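PDB 6B9V: beta-lactamase-like protein from Koribacter versatilis, which cleaves reactive photoproducts of FAD as a diphosphatase of the PhnP family, within the metallo-beta-lactamase-like hydrolases. Local coordinates for residues Ile74-Gly79 with Leu106-Lys111; Phe153-Val158 with Tyr166-Gly171; Leu38-Met43 with Asp54-Phe59; Thr6-Gly11 with Gly255-Phe260. All blocks are in the same frame, centred on the assembly; numbering follows the deposited sequence.

Contact 1 (Ile74-Gly79 with Leu106-Lys111). With MN (manganese (II) ion), chain D.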
loop_
_atom_site.group_PDB
_atom_site.type_symbol
_atom_site.label_atom_id
_atom_site.label_comp_id
_atom_site.label_asym_id
_atom_site.label_seq_id
_atom_site.Cartn_x
_atom_site.Cartn_y
_atom_site.Cartn_z
ATOM N N ILE A 74 5.572 -10.483 -13.961
ATOM C CA ILE A 74 6.077 -9.387 -13.146
ATOM C C ILE A 74 7.599 -9.428 -13.142
ATOM O O ILE A 74 8.206 -10.484 -12.934
ATOM C CB ILE A 74 5.545 -9.459 -11.697
ATOM C CG1 ILE A 74 4.012 -9.417 -11.708
ATOM C CG2 ILE A 74 6.156 -8.330 -10.835
ATOM C CD1 ILE A 74 3.361 -9.642 -10.370
ATOM N N VAL A 75 8.211 -8.279 -13.382
ATOM C CA VAL A 75 9.665 -8.172 -13.439
ATOM C C VAL A 75 10.140 -7.170 -12.381
ATOM O O VAL A 75 9.591 -6.073 -12.299
ATOM C CB VAL A 75 10.133 -7.720 -14.839
ATOM C CG1 VAL A 75 11.653 -7.594 -14.880
ATOM C CG2 VAL A 75 9.677 -8.718 -15.895
ATOM N N TYR A 76 11.143 -7.538 -11.582
ATOM C CA TYR A 76 11.640 -6.648 -10.531
ATOM C C TYR A 76 12.972 -5.967 -10.851
ATOM O O TYR A 76 13.907 -6.614 -11.339
ATOM C CB TYR A 76 11.789 -7.420 -9.213
ATOM C CG TYR A 76 10.444 -7.702 -8.574
ATOM C CD1 TYR A 76 9.774 -8.893 -8.824
ATOM C CD2 TYR A 76 9.840 -6.767 -7.749
ATOM C CE1 TYR A 76 8.527 -9.155 -8.252
ATOM C CE2 TYR A 76 8.599 -7.008 -7.181
ATOM C CZ TYR A 76 7.952 -8.217 -7.424
ATOM O OH TYR A 76 6.710 -8.473 -6.863
ATOM N N THR A 77 13.063 -4.673 -10.533
ATOM C CA THR A 77 14.350 -3.965 -10.600
ATOM C C THR A 77 15.243 -4.293 -9.384
ATOM O O THR A 77 16.451 -4.535 -9.533
ATOM C CB THR A 77 14.152 -2.431 -10.684
ATOM O OG1 THR A 77 13.427 -1.980 -9.533
ATOM C CG2 THR A 77 13.399 -2.044 -11.954
ATOM N N HIS A 78 14.642 -4.303 -8.186
ATOM C CA HIS A 78 15.364 -4.587 -6.946
ATOM C C HIS A 78 14.378 -4.734 -5.793
ATOM O O HIS A 78 13.165 -4.630 -5.994
ATOM C CB HIS A 78 16.418 -3.500 -6.610
ATOM C CG HIS A 78 15.850 -2.147 -6.294
ATOM N ND1 HIS A 78 14.966 -1.486 -7.130
ATOM C CD2 HIS A 78 16.088 -1.287 -5.269
ATOM C CE1 HIS A 78 14.674 -0.307 -6.625
ATOM N NE2 HIS A 78 15.338 -0.158 -5.491
ATOM N N GLY A 79 14.909 -4.954 -4.593
ATOM C CA GLY A 79 14.096 -5.398 -3.465
ATOM C C GLY A 79 13.698 -4.395 -2.396
ATOM O O GLY A 79 13.161 -4.789 -1.350
ATOM N N LEU A 106 7.116 -14.439 -11.534
ATOM C CA LEU A 106 7.886 -13.293 -11.065
ATOM C C LEU A 106 9.331 -13.444 -11.499
ATOM O O LEU A 106 9.900 -14.514 -11.382
ATOM C CB LEU A 106 7.836 -13.167 -9.546
ATOM C CG LEU A 106 6.529 -13.365 -8.792
ATOM C CD1 LEU A 106 6.798 -13.108 -7.318
ATOM C CD2 LEU A 106 5.432 -12.456 -9.314
ATOM N N TYR A 107 9.937 -12.374 -11.978
ATOM C CA TYR A 107 11.318 -12.449 -12.429
ATOM C C TYR A 107 12.169 -11.530 -11.571
ATOM O O TYR A 107 11.867 -10.347 -11.457
ATOM C CB TYR A 107 11.412 -12.073 -13.912
ATOM C CG TYR A 107 10.775 -13.109 -14.810
ATOM C CD1 TYR A 107 9.404 -13.108 -15.047
ATOM C CD2 TYR A 107 11.544 -14.103 -15.404
ATOM C CE1 TYR A 107 8.815 -14.078 -15.864
ATOM C CE2 TYR A 107 10.967 -15.070 -16.217
ATOM C CZ TYR A 107 9.600 -15.050 -16.443
ATOM O OH TYR A 107 9.017 -16.011 -17.247
ATOM N N ALA A 108 13.221 -12.066 -10.966
ATOM C CA ALA A 108 14.068 -11.227 -10.118
ATOM C C ALA A 108 15.481 -11.762 -10.046
ATOM O O ALA A 108 15.705 -12.964 -10.234
ATOM C CB ALA A 108 13.467 -11.117 -8.704
ATOM N N ASN A 109 16.446 -10.883 -9.783
ATOM C CA ASN A 109 17.801 -11.364 -9.543
ATOM C C ASN A 109 17.868 -12.006 -8.160
ATOM O O ASN A 109 16.892 -11.957 -7.404
ATOM C CB ASN A 109 18.849 -10.242 -9.705
ATOM C CG ASN A 109 18.681 -9.100 -8.715
ATOM O OD1 ASN A 109 18.010 -9.222 -7.691
ATOM N ND2 ASN A 109 19.314 -7.971 -9.020
ATOM N N GLU A 110 19.006 -12.605 -7.828
ATOM C CA GLU A 110 19.109 -13.376 -6.590
ATOM C C GLU A 110 18.875 -12.527 -5.324
ATOM O O GLU A 110 18.222 -12.990 -4.383
ATOM C CB GLU A 110 20.470 -14.070 -6.517
ATOM C CG GLU A 110 20.612 -15.078 -5.383
ATOM C CD GLU A 110 20.803 -14.419 -4.020
ATOM O OE1 GLU A 110 21.484 -13.367 -3.953
ATOM O OE2 GLU A 110 20.249 -14.940 -3.025
ATOM N N LYS A 111 19.414 -11.314 -5.271
ATOM C CA LYS A 111 19.242 -10.521 -4.049
ATOM C C LYS A 111 17.766 -10.128 -3.853
ATOM O O LYS A 111 17.220 -10.144 -2.724
ATOM C CB LYS A 111 20.129 -9.274 -4.073
ATOM C CG LYS A 111 20.365 -8.687 -2.673
ATOM C CD LYS A 111 21.055 -7.327 -2.719
ATOM C CE LYS A 111 21.340 -6.792 -1.319
ATOM N NZ LYS A 111 20.105 -6.627 -0.503
HETATM MN MN MN D . 15.833 1.574 -4.150
HETATM O O HOH W 1 15.639 -8.107 -9.566
#
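Tyr76 lies beside Tyr107 and Ala108, where strand 73-75 runs parallel to strand 104-108 and ends in the loop that carries a metal ligand. Its CB meets the methyl of Ala108 (CB to CB 4.1 Å) and also the carbonyl of Tyr107. Further out, CD1 brings the ring edge to that same carbonyl, with Tyr107 O in the ring plane and 3.7 Å from Tyr76 CD1. CE1 then approaches Leu106 CB, and OH at the tip is hydrogen-bonded to Thr55 OG1. The ring takes this course because CG lies anti to the carbonyl carbon (chi1 -74°). Behind it the backbones are joined by Tyr76 N to Tyr107 O (2.9 Å) and by Tyr107 N to Ile74 O (2.7 Å). On the Ile74 side of the sheet, Ile74 and Leu106 lie side by side and touch through CD1 and CD2 at 3.7 Å. Beyond the last bridge, a water donates to Tyr76 O and accepts from Asn109 N, spanning the widening gap before helix 110-119. Past Tyr76 the loop presents His78, whose NE2 binds manganese at 2.2 Å, together with His80, His160 and Asp178. His78 ND1 donates in its ring plane to Thr77 OG1 (2.9 Å), a hydroxyl also bonded to Asp54 OD2. This second-shell chain would hold the rotation of the imidazole, consistent with NE2 being kept directed at the metal.

Contact 2 (Phe153-Val158 with Tyr166-Gly171)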
loop_
_atom_site.group_PDB
_atom_site.type_symbol
_atom_site.label_atom_id
_atom_site.label_comp_id
_atom_site.label_asym_id
_atom_site.label_seq_id
_atom_site.Cartn_x
_atom_site.Cartn_y
_atom_site.Cartn_z
ATOM N N PHE A 153 13.289 -8.908 -22.826
ATOM C CA PHE A 153 13.578 -7.897 -21.819
ATOM C C PHE A 153 15.024 -8.061 -21.363
ATOM O O PHE A 153 15.372 -9.037 -20.709
ATOM C CB PHE A 153 12.620 -8.020 -20.629
ATOM C CG PHE A 153 11.264 -7.428 -20.877
ATOM C CD1 PHE A 153 10.391 -8.007 -21.779
ATOM C CD2 PHE A 153 10.850 -6.301 -20.180
ATOM C CE1 PHE A 153 9.128 -7.456 -21.998
ATOM C CE2 PHE A 153 9.597 -5.745 -20.400
ATOM C CZ PHE A 153 8.737 -6.326 -21.311
ATOM N N ILE A 154 15.868 -7.108 -21.720
ATOM C CA ILE A 154 17.302 -7.205 -21.462
ATOM C C ILE A 154 17.625 -6.519 -20.142
ATOM O O ILE A 154 17.348 -5.339 -19.991
ATOM C CB ILE A 154 18.112 -6.552 -22.602
ATOM C CG1 ILE A 154 17.625 -7.080 -23.957
ATOM C CG2 ILE A 154 19.603 -6.803 -22.418
ATOM C CD1 ILE A 154 18.007 -6.203 -25.119
ATOM N N PRO A 155 18.195 -7.259 -19.182
ATOM C CA PRO A 155 18.619 -6.621 -17.929
ATOM C C PRO A 155 19.805 -5.692 -18.184
ATOM O O PRO A 155 20.750 -6.058 -18.890
ATOM C CB PRO A 155 19.026 -7.805 -17.036
ATOM C CG PRO A 155 18.439 -9.035 -17.711
ATOM C CD PRO A 155 18.456 -8.709 -19.176
ATOM N N VAL A 156 19.733 -4.499 -17.613
ATOM C CA VAL A 156 20.764 -3.488 -17.753
ATOM C C VAL A 156 21.297 -3.156 -16.372
ATOM O O VAL A 156 20.597 -2.535 -15.579
ATOM C CB VAL A 156 20.219 -2.209 -18.416
ATOM C CG1 VAL A 156 21.336 -1.145 -18.538
ATOM C CG2 VAL A 156 19.626 -2.536 -19.780
ATOM N N PRO A 157 22.517 -3.600 -16.065
ATOM C CA PRO A 157 23.039 -3.327 -14.722
ATOM C C PRO A 157 23.184 -1.837 -14.462
ATOM O O PRO A 157 23.738 -1.130 -15.303
ATOM C CB PRO A 157 24.405 -4.018 -14.724
ATOM C CG PRO A 157 24.303 -5.082 -15.836
ATOM C CD PRO A 157 23.412 -4.461 -16.864
ATOM N N VAL A 158 22.666 -1.369 -13.329
ATOM C CA VAL A 158 22.954 -0.016 -12.867
ATOM C C VAL A 158 23.384 -0.075 -11.394
ATOM O O VAL A 158 23.163 -1.084 -10.715
ATOM C CB VAL A 158 21.746 0.944 -13.051
ATOM C CG1 VAL A 158 21.376 1.064 -14.542
ATOM C CG2 VAL A 158 20.514 0.500 -12.243
ATOM N N TYR A 166 18.988 -3.900 -11.470
ATOM C CA TYR A 166 18.671 -3.901 -12.904
ATOM C C TYR A 166 17.695 -2.821 -13.339
ATOM O O TYR A 166 16.699 -2.542 -12.662
ATOM C CB TYR A 166 18.071 -5.251 -13.335
ATOM C CG TYR A 166 19.067 -6.385 -13.457
ATOM C CD1 TYR A 166 20.363 -6.159 -13.908
ATOM C CD2 TYR A 166 18.707 -7.681 -13.118
ATOM C CE1 TYR A 166 21.278 -7.204 -14.017
ATOM C CE2 TYR A 166 19.612 -8.730 -13.222
ATOM C CZ TYR A 166 20.894 -8.484 -13.673
ATOM O OH TYR A 166 21.788 -9.529 -13.774
ATOM N N GLY A 167 17.964 -2.251 -14.506
ATOM C CA GLY A 167 16.934 -1.601 -15.292
ATOM C C GLY A 167 16.670 -2.559 -16.442
ATOM O O GLY A 167 17.280 -3.620 -16.490
ATOM N N TYR A 168 15.770 -2.217 -17.360
ATOM C CA TYR A 168 15.499 -3.128 -18.473
ATOM C C TYR A 168 15.314 -2.411 -19.785
ATOM O O TYR A 168 14.714 -1.355 -19.828
ATOM C CB TYR A 168 14.248 -3.975 -18.185
ATOM C CG TYR A 168 14.420 -4.851 -16.972
ATOM C CD1 TYR A 168 14.035 -4.413 -15.710
ATOM C CD2 TYR A 168 15.004 -6.108 -17.087
ATOM C CE1 TYR A 168 14.216 -5.221 -14.584
ATOM C CE2 TYR A 168 15.187 -6.914 -15.984
ATOM C CZ TYR A 168 14.794 -6.471 -14.738
ATOM O OH TYR A 168 14.992 -7.289 -13.659
ATOM N N ARG A 169 15.824 -3.009 -20.860
ATOM C CA ARG A 169 15.547 -2.496 -22.184
ATOM C C ARG A 169 14.635 -3.487 -22.888
ATOM O O ARG A 169 14.852 -4.692 -22.835
ATOM C CB ARG A 169 16.827 -2.290 -23.004
ATOM C CG ARG A 169 16.541 -1.850 -24.431
ATOM C CD ARG A 169 17.801 -1.554 -25.220
ATOM N NE ARG A 169 17.469 -1.087 -26.569
ATOM C CZ ARG A 169 18.192 -0.210 -27.268
ATOM N NH1 ARG A 169 19.296 0.314 -26.749
ATOM N NH2 ARG A 169 17.806 0.153 -28.490
ATOM N N PHE A 170 13.616 -2.976 -23.557
ATOM C CA PHE A 170 12.684 -3.826 -24.271
ATOM C C PHE A 170 12.296 -3.105 -25.559
ATOM O O PHE A 170 11.673 -2.039 -25.525
ATOM C CB PHE A 170 11.464 -4.166 -23.394
ATOM C CG PHE A 170 11.031 -3.043 -22.471
ATOM C CD1 PHE A 170 11.676 -2.826 -21.262
ATOM C CD2 PHE A 170 9.944 -2.238 -22.794
ATOM C CE1 PHE A 170 11.286 -1.799 -20.412
ATOM C CE2 PHE A 170 9.541 -1.214 -21.939
ATOM C CZ PHE A 170 10.215 -0.996 -20.749
ATOM N N GLY A 171 12.715 -3.672 -26.690
ATOM C CA GLY A 171 12.505 -3.037 -27.983
ATOM C C GLY A 171 13.123 -1.645 -27.998
ATOM O O GLY A 171 14.278 -1.467 -27.605
#
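Phe153 and Phe170 pack together at one end of two antiparallel strands, and Pro155 and Tyr166 meet near the other. Four backbone hydrogen bonds join the strands in two reciprocal pairs. Ile154 and Arg169 exchange theirs in the carbonyl planes, with Ile154 N 2.8 Å from Arg169 O. Val156 and Gly167 also exchange two bonds, but out of plane: Val156 N, 2.8 Å from Gly167 O, stands 44° above that carbonyl plane. CA-H...O contacts lie between these bonds, among them Tyr168 CA to Ile154 O at 3.3 Å. CH-pi contacts gather on the face that bears the aromatic rings. Pro155 CB sits almost squarely over the Tyr166 ring, 3.6 Å from its centroid, while Pro157 comes to the edge of that ring. In the same way Phe170 CB lies over the Phe153 ring, 3.9 Å from the centroid. The two phenylalanine rings are nearly parallel (21°) yet slid apart, with centroids separated by 4.9 Å, so they scarcely overlap. The backbone sets Phe170 CB over the Phe153 ring; with CG between its own backbone N and carbonyl carbon (chi1 35°), CD1 is turned towards Phe153 CE2. Apolar contact on the other face is slighter. There Val156 CG2 touches Arg169 CB at 4.3 Å, and the Arg169 guanidinium runs on to the carbonyls of Met189 and Arg191. Strands 151-160 and 163-170 thus form a beta hairpin in one sheet of the metallo-beta-lactamase fold, the first strand ending at the manganese ligand His160.

Contact 3 (Leu38-Met43 with Asp54-Phe59)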
loop_
_atom_site.group_PDB
_atom_site.type_symbol
_atom_site.label_atom_id
_atom_site.label_comp_id
_atom_site.label_asym_id
_atom_site.label_seq_id
_atom_site.Cartn_x
_atom_site.Cartn_y
_atom_site.Cartn_z
ATOM N N LEU A 38 2.276 8.467 -7.089
ATOM C CA LEU A 38 2.381 7.198 -6.358
ATOM C C LEU A 38 3.774 6.585 -6.529
ATOM O O LEU A 38 4.604 7.106 -7.289
ATOM C CB LEU A 38 1.313 6.210 -6.835
ATOM C CG LEU A 38 -0.115 6.748 -6.759
ATOM C CD1 LEU A 38 -1.132 5.697 -7.235
ATOM C CD2 LEU A 38 -0.432 7.196 -5.324
ATOM N N ARG A 39 4.059 5.505 -5.816
ATOM C CA ARG A 39 5.368 4.907 -5.846
ATOM C C ARG A 39 5.735 4.329 -7.241
ATOM O O ARG A 39 4.863 4.074 -8.012
ATOM C CB ARG A 39 5.550 3.879 -4.712
ATOM C CG ARG A 39 6.049 4.464 -3.389
ATOM C CD ARG A 39 5.201 5.571 -2.835
ATOM N NE ARG A 39 3.991 5.102 -2.193
ATOM C CZ ARG A 39 3.887 4.739 -0.938
ATOM N NH1 ARG A 39 4.920 4.788 -0.116
ATOM N NH2 ARG A 39 2.766 4.295 -0.497
ATOM N N PRO A 40 7.027 4.126 -7.510
ATOM C CA PRO A 40 7.448 4.018 -8.919
ATOM C C PRO A 40 7.296 2.643 -9.593
ATOM O O PRO A 40 7.803 1.641 -9.089
ATOM C CB PRO A 40 8.934 4.437 -8.862
ATOM C CG PRO A 40 9.402 4.010 -7.502
ATOM C CD PRO A 40 8.181 4.230 -6.585
ATOM N N SER A 41 6.615 2.624 -10.746
ATOM C CA SER A 41 6.269 1.374 -11.456
ATOM C C SER A 41 5.708 1.690 -12.836
ATOM O O SER A 41 5.051 2.714 -13.010
ATOM C CB SER A 41 5.236 0.554 -10.657
ATOM O OG SER A 41 4.775 -0.573 -11.385
ATOM N N VAL A 42 5.969 0.823 -13.817
ATOM C CA VAL A 42 5.358 0.967 -15.132
ATOM C C VAL A 42 4.820 -0.394 -15.561
ATOM O O VAL A 42 5.250 -1.425 -15.038
ATOM C CB VAL A 42 6.342 1.477 -16.232
ATOM C CG1 VAL A 42 6.860 2.856 -15.892
ATOM C CG2 VAL A 42 7.510 0.508 -16.435
ATOM N N MET A 43 3.872 -0.385 -16.496
ATOM C CA MET A 43 3.496 -1.621 -17.169
ATOM C C MET A 43 3.663 -1.493 -18.674
ATOM O O MET A 43 3.640 -0.396 -19.226
ATOM C CB MET A 43 2.057 -2.016 -16.824
ATOM C CG MET A 43 1.030 -0.978 -17.193
ATOM S SD MET A 43 -0.638 -1.661 -16.965
ATOM C CE MET A 43 -1.659 -0.448 -17.791
ATOM N N ASP A 54 7.862 -4.029 -11.217
ATOM C CA ASP A 54 7.807 -3.733 -9.768
ATOM C C ASP A 54 6.373 -3.708 -9.219
ATOM O O ASP A 54 5.427 -3.369 -9.918
ATOM C CB ASP A 54 8.531 -2.410 -9.444
ATOM C CG ASP A 54 10.056 -2.537 -9.556
ATOM O OD1 ASP A 54 10.561 -3.680 -9.548
ATOM O OD2 ASP A 54 10.750 -1.503 -9.645
ATOM N N THR A 55 6.222 -4.100 -7.959
ATOM C CA THR A 55 4.917 -4.082 -7.314
ATOM C C THR A 55 4.974 -3.175 -6.100
ATOM O O THR A 55 5.324 -3.624 -5.007
ATOM C CB THR A 55 4.461 -5.491 -6.880
ATOM O OG1 THR A 55 5.463 -6.086 -6.051
ATOM C CG2 THR A 55 4.202 -6.381 -8.107
ATOM N N THR A 56 4.636 -1.902 -6.299
ATOM C CA THR A 56 4.786 -0.897 -5.252
ATOM C C THR A 56 3.696 -1.057 -4.201
ATOM O O THR A 56 2.695 -1.710 -4.448
ATOM C CB THR A 56 4.722 0.552 -5.813
ATOM O OG1 THR A 56 3.350 0.959 -5.986
ATOM C CG2 THR A 56 5.499 0.678 -7.133
ATOM N N PRO A 57 3.898 -0.467 -3.022
ATOM C CA PRO A 57 2.823 -0.457 -2.026
ATOM C C PRO A 57 1.530 0.169 -2.547
ATOM O O PRO A 57 0.485 -0.038 -1.927
ATOM C CB PRO A 57 3.410 0.377 -0.882
ATOM C CG PRO A 57 4.639 1.105 -1.500
ATOM C CD PRO A 57 5.144 0.118 -2.497
ATOM N N ASP A 58 1.587 0.913 -3.652
ATOM C CA ASP A 58 0.366 1.467 -4.254
ATOM C C ASP A 58 -0.241 0.584 -5.338
ATOM O O ASP A 58 -1.108 1.030 -6.080
ATOM C CB ASP A 58 0.646 2.866 -4.838
ATOM C CG ASP A 58 1.110 3.843 -3.785
ATOM O OD1 ASP A 58 0.504 3.864 -2.688
ATOM O OD2 ASP A 58 2.091 4.587 -4.030
ATOM N N PHE A 59 0.180 -0.672 -5.410
ATOM C CA PHE A 59 -0.247 -1.500 -6.535
ATOM C C PHE A 59 -1.767 -1.657 -6.641
ATOM O O PHE A 59 -2.306 -1.579 -7.735
ATOM C CB PHE A 59 0.395 -2.888 -6.493
ATOM C CG PHE A 59 -0.147 -3.800 -7.563
ATOM C CD1 PHE A 59 0.200 -3.605 -8.894
ATOM C CD2 PHE A 59 -1.057 -4.794 -7.248
ATOM C CE1 PHE A 59 -0.331 -4.405 -9.890
ATOM C CE2 PHE A 59 -1.603 -5.604 -8.254
ATOM C CZ PHE A 59 -1.234 -5.411 -9.565
HETATM O O HOH W 2 9.933 0.880 -10.415
#
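Arg39 and Asp58 cross at about a right angle, and the arginine grips the carboxylate side-on. NE reaches Asp58 OD2 at 2.7 Å, and NH2 reaches OD1 at 3.2 Å. Both oxygens lie near the guanidinium plane, but the carboxylate is turned 44° from it; NE meets OD2 on the syn side but out of the carboxylate plane, and NH2 meets OD1 from above that plane. The anti lone pair of OD2 takes the backbone N of Arg39 (2.8 Å), so this buried oxygen has two donors. Bends at chi2 and chi3 fold the arginine back onto this acid and lay one guanidinium face over Pro57 CG, 3.8 Å from Arg39 CZ. Thr56 turns CG2 towards Pro40 O and Ser41 CB, while its OG1 accepts from Asp58 N in an ST turn. A water donates to both Pro40 O and Asp54 OD2, which is also hydrogen-bonded to Thr77 OG1 and to ND1 of the manganese ligand His83. Arg39 NH1 has a further salt bridge with Asp89 of the second subunit, across the dimer interface. The type I turn from Thr56 to Phe59 leads from strand 49-53 into helix 59-66, across from the start of strand 41-46, with Leu38 packed against that helix.

Contact 4 (Thr6-Gly11 with Gly255-Phe260)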
loop_
_atom_site.group_PDB
_atom_site.type_symbol
_atom_site.label_atom_id
_atom_site.label_comp_id
_atom_site.label_asym_id
_atom_site.label_seq_id
_atom_site.Cartn_x
_atom_site.Cartn_y
_atom_site.Cartn_z
ATOM N N THR A 6 2.595 -0.543 -25.696
ATOM C CA THR A 6 2.288 0.650 -24.908
ATOM C C THR A 6 2.905 0.566 -23.510
ATOM O O THR A 6 2.745 -0.431 -22.820
ATOM C CB THR A 6 0.759 0.858 -24.747
ATOM O OG1 THR A 6 0.136 0.913 -26.036
ATOM C CG2 THR A 6 0.468 2.167 -23.985
ATOM N N LEU A 7 3.602 1.615 -23.100
ATOM C CA LEU A 7 4.089 1.743 -21.732
ATOM C C LEU A 7 3.185 2.712 -20.952
ATOM O O LEU A 7 2.904 3.814 -21.420
ATOM C CB LEU A 7 5.556 2.226 -21.722
ATOM C CG LEU A 7 6.213 2.303 -20.331
ATOM C CD1 LEU A 7 7.710 2.066 -20.461
ATOM C CD2 LEU A 7 5.952 3.648 -19.661
ATOM N N THR A 8 2.748 2.307 -19.765
ATOM C CA THR A 8 1.952 3.176 -18.895
ATOM C C THR A 8 2.661 3.386 -17.575
ATOM O O THR A 8 3.104 2.423 -16.936
ATOM C CB THR A 8 0.546 2.581 -18.616
ATOM O OG1 THR A 8 -0.149 2.428 -19.849
ATOM C CG2 THR A 8 -0.263 3.489 -17.694
ATOM N N VAL A 9 2.776 4.647 -17.173
ATOM C CA VAL A 9 3.345 4.987 -15.881
ATOM C C VAL A 9 2.298 4.802 -14.783
ATOM O O VAL A 9 1.294 5.514 -14.745
ATOM C CB VAL A 9 3.866 6.433 -15.874
ATOM C CG1 VAL A 9 4.442 6.793 -14.513
ATOM C CG2 VAL A 9 4.926 6.617 -16.999
ATOM N N LEU A 10 2.530 3.832 -13.908
ATOM C CA LEU A 10 1.635 3.583 -12.770
ATOM C C LEU A 10 1.975 4.501 -11.596
ATOM O O LEU A 10 1.089 4.920 -10.848
ATOM C CB LEU A 10 1.720 2.114 -12.337
ATOM C CG LEU A 10 1.424 1.105 -13.455
ATOM C CD1 LEU A 10 1.587 -0.338 -12.948
ATOM C CD2 LEU A 10 0.008 1.296 -14.060
ATOM N N GLY A 11 3.261 4.818 -11.436
ATOM C CA GLY A 11 3.672 5.782 -10.428
ATOM C C GLY A 11 4.995 6.418 -10.844
ATOM O O GLY A 11 5.845 5.743 -11.392
ATOM N N GLY A 255 0.036 8.081 -14.958
ATOM C CA GLY A 255 -0.983 7.951 -15.984
ATOM C C GLY A 255 -0.469 8.184 -17.398
ATOM O O GLY A 255 -1.168 7.916 -18.372
ATOM N N LEU A 256 0.759 8.672 -17.515
ATOM C CA LEU A 256 1.373 8.868 -18.829
ATOM C C LEU A 256 1.401 7.577 -19.646
ATOM O O LEU A 256 1.873 6.546 -19.169
ATOM C CB LEU A 256 2.798 9.395 -18.668
ATOM C CG LEU A 256 3.638 9.579 -19.938
ATOM C CD1 LEU A 256 2.986 10.567 -20.883
ATOM C CD2 LEU A 256 5.040 10.054 -19.526
ATOM N N LYS A 257 0.897 7.632 -20.874
ATOM C CA LYS A 257 0.947 6.479 -21.762
ATOM C C LYS A 257 1.783 6.810 -22.995
ATOM O O LYS A 257 1.633 7.873 -23.580
ATOM C CB LYS A 257 -0.474 6.040 -22.173
ATOM C CG LYS A 257 -1.251 5.409 -21.032
ATOM C CD LYS A 257 -2.609 4.883 -21.495
ATOM C CE LYS A 257 -3.297 4.103 -20.391
ATOM N NZ LYS A 257 -2.709 2.739 -20.171
ATOM N N LEU A 258 2.648 5.882 -23.385
ATOM C CA LEU A 258 3.592 6.094 -24.470
ATOM C C LEU A 258 3.611 4.909 -25.410
ATOM O O LEU A 258 3.659 3.768 -24.962
ATOM C CB LEU A 258 4.990 6.312 -23.912
ATOM C CG LEU A 258 5.183 7.515 -22.990
ATOM C CD1 LEU A 258 6.526 7.397 -22.249
ATOM C CD2 LEU A 258 5.100 8.801 -23.804
ATOM N N GLU A 259 3.601 5.178 -26.711
ATOM C CA GLU A 259 3.611 4.113 -27.705
ATOM C C GLU A 259 5.033 3.882 -28.176
ATOM O O GLU A 259 5.800 4.828 -28.316
ATOM C CB GLU A 259 2.701 4.460 -28.890
ATOM C CG GLU A 259 2.437 3.280 -29.814
ATOM C CD GLU A 259 1.535 3.633 -30.980
ATOM O OE1 GLU A 259 0.665 4.517 -30.816
ATOM O OE2 GLU A 259 1.690 3.017 -32.056
ATOM N N PHE A 260 5.399 2.625 -28.401
ATOM C CA PHE A 260 6.732 2.323 -28.922
ATOM C C PHE A 260 6.702 1.004 -29.686
ATOM O O PHE A 260 5.645 0.405 -29.838
ATOM C CB PHE A 260 7.774 2.295 -27.802
ATOM C CG PHE A 260 7.624 1.153 -26.845
ATOM C CD1 PHE A 260 8.487 0.067 -26.905
ATOM C CD2 PHE A 260 6.628 1.168 -25.876
ATOM C CE1 PHE A 260 8.352 -0.990 -26.025
ATOM C CE2 PHE A 260 6.492 0.121 -24.982
ATOM C CZ PHE A 260 7.357 -0.958 -25.051
#
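An antiparallel pairing of the two chain ends, Thr6 to Val9 against Gly255 to Phe260, sets the last strand of the protein beside the first at one margin of a mixed sheet. Leu7 and Leu258 form the hydrogen-bonded pair, with Leu7 N 2.8 Å from Leu258 O and the return bond from Leu258 N to Leu7 O. Val9 N to Leu256 O and Gly255 N to Val9 O (2.9 Å) carry the pairing back beyond the start of strand 257-263. Gly255 has a positive phi of 99°, a conformation suited to glycine. On the threonine face, Lys257 lies alongside Thr8, pointing the same way. Its chain is extended until the last torsion, where a bend (chi4 -75°) brings NZ to Thr8 OG1 at 2.6 Å; NZ also has a long, weak ion pair with Glu66. The Phe260 ring turns its edge to the backbone of Leu7, with Phe260 CE2 3.8 Å from Leu7 N, near the ring plane. Val9 CG2 meets Leu256 CB at 3.9 Å, and Leu7 and Leu258 pack on Phe197 of strand 195-199. Leu7 and Leu258 thus face the second sheet while Thr8 faces helix 59-66, the helix-sheet-sheet layering typical of the alpha-beta/beta-alpha metallo-beta-lactamase fold.

How the contacts relate
Contacts 1, 3 and 4 all reach one sheet, whereas contact 2 belongs to the other. The sheets meet where Tyr168 OH of contact 2 bonds to Tyr76 O of contact 1 (2.6 Å), and again where Phe170 CZ packs 4.0 Å from Leu7 CD1 of contact 4. Contacts 3 and 4 share neighbouring strands, joined by Thr8 N to Met43 O at 2.9 Å. Contacts 1 and 4 do not touch: their centres are about 21 Å apart, and contact 4 closes a loop of the chain that holds the other three. Contact 1 supplies the manganese ligand His78, and in contact 3 the side chain of Pro40 comes within about 4 Å of a manganese ion.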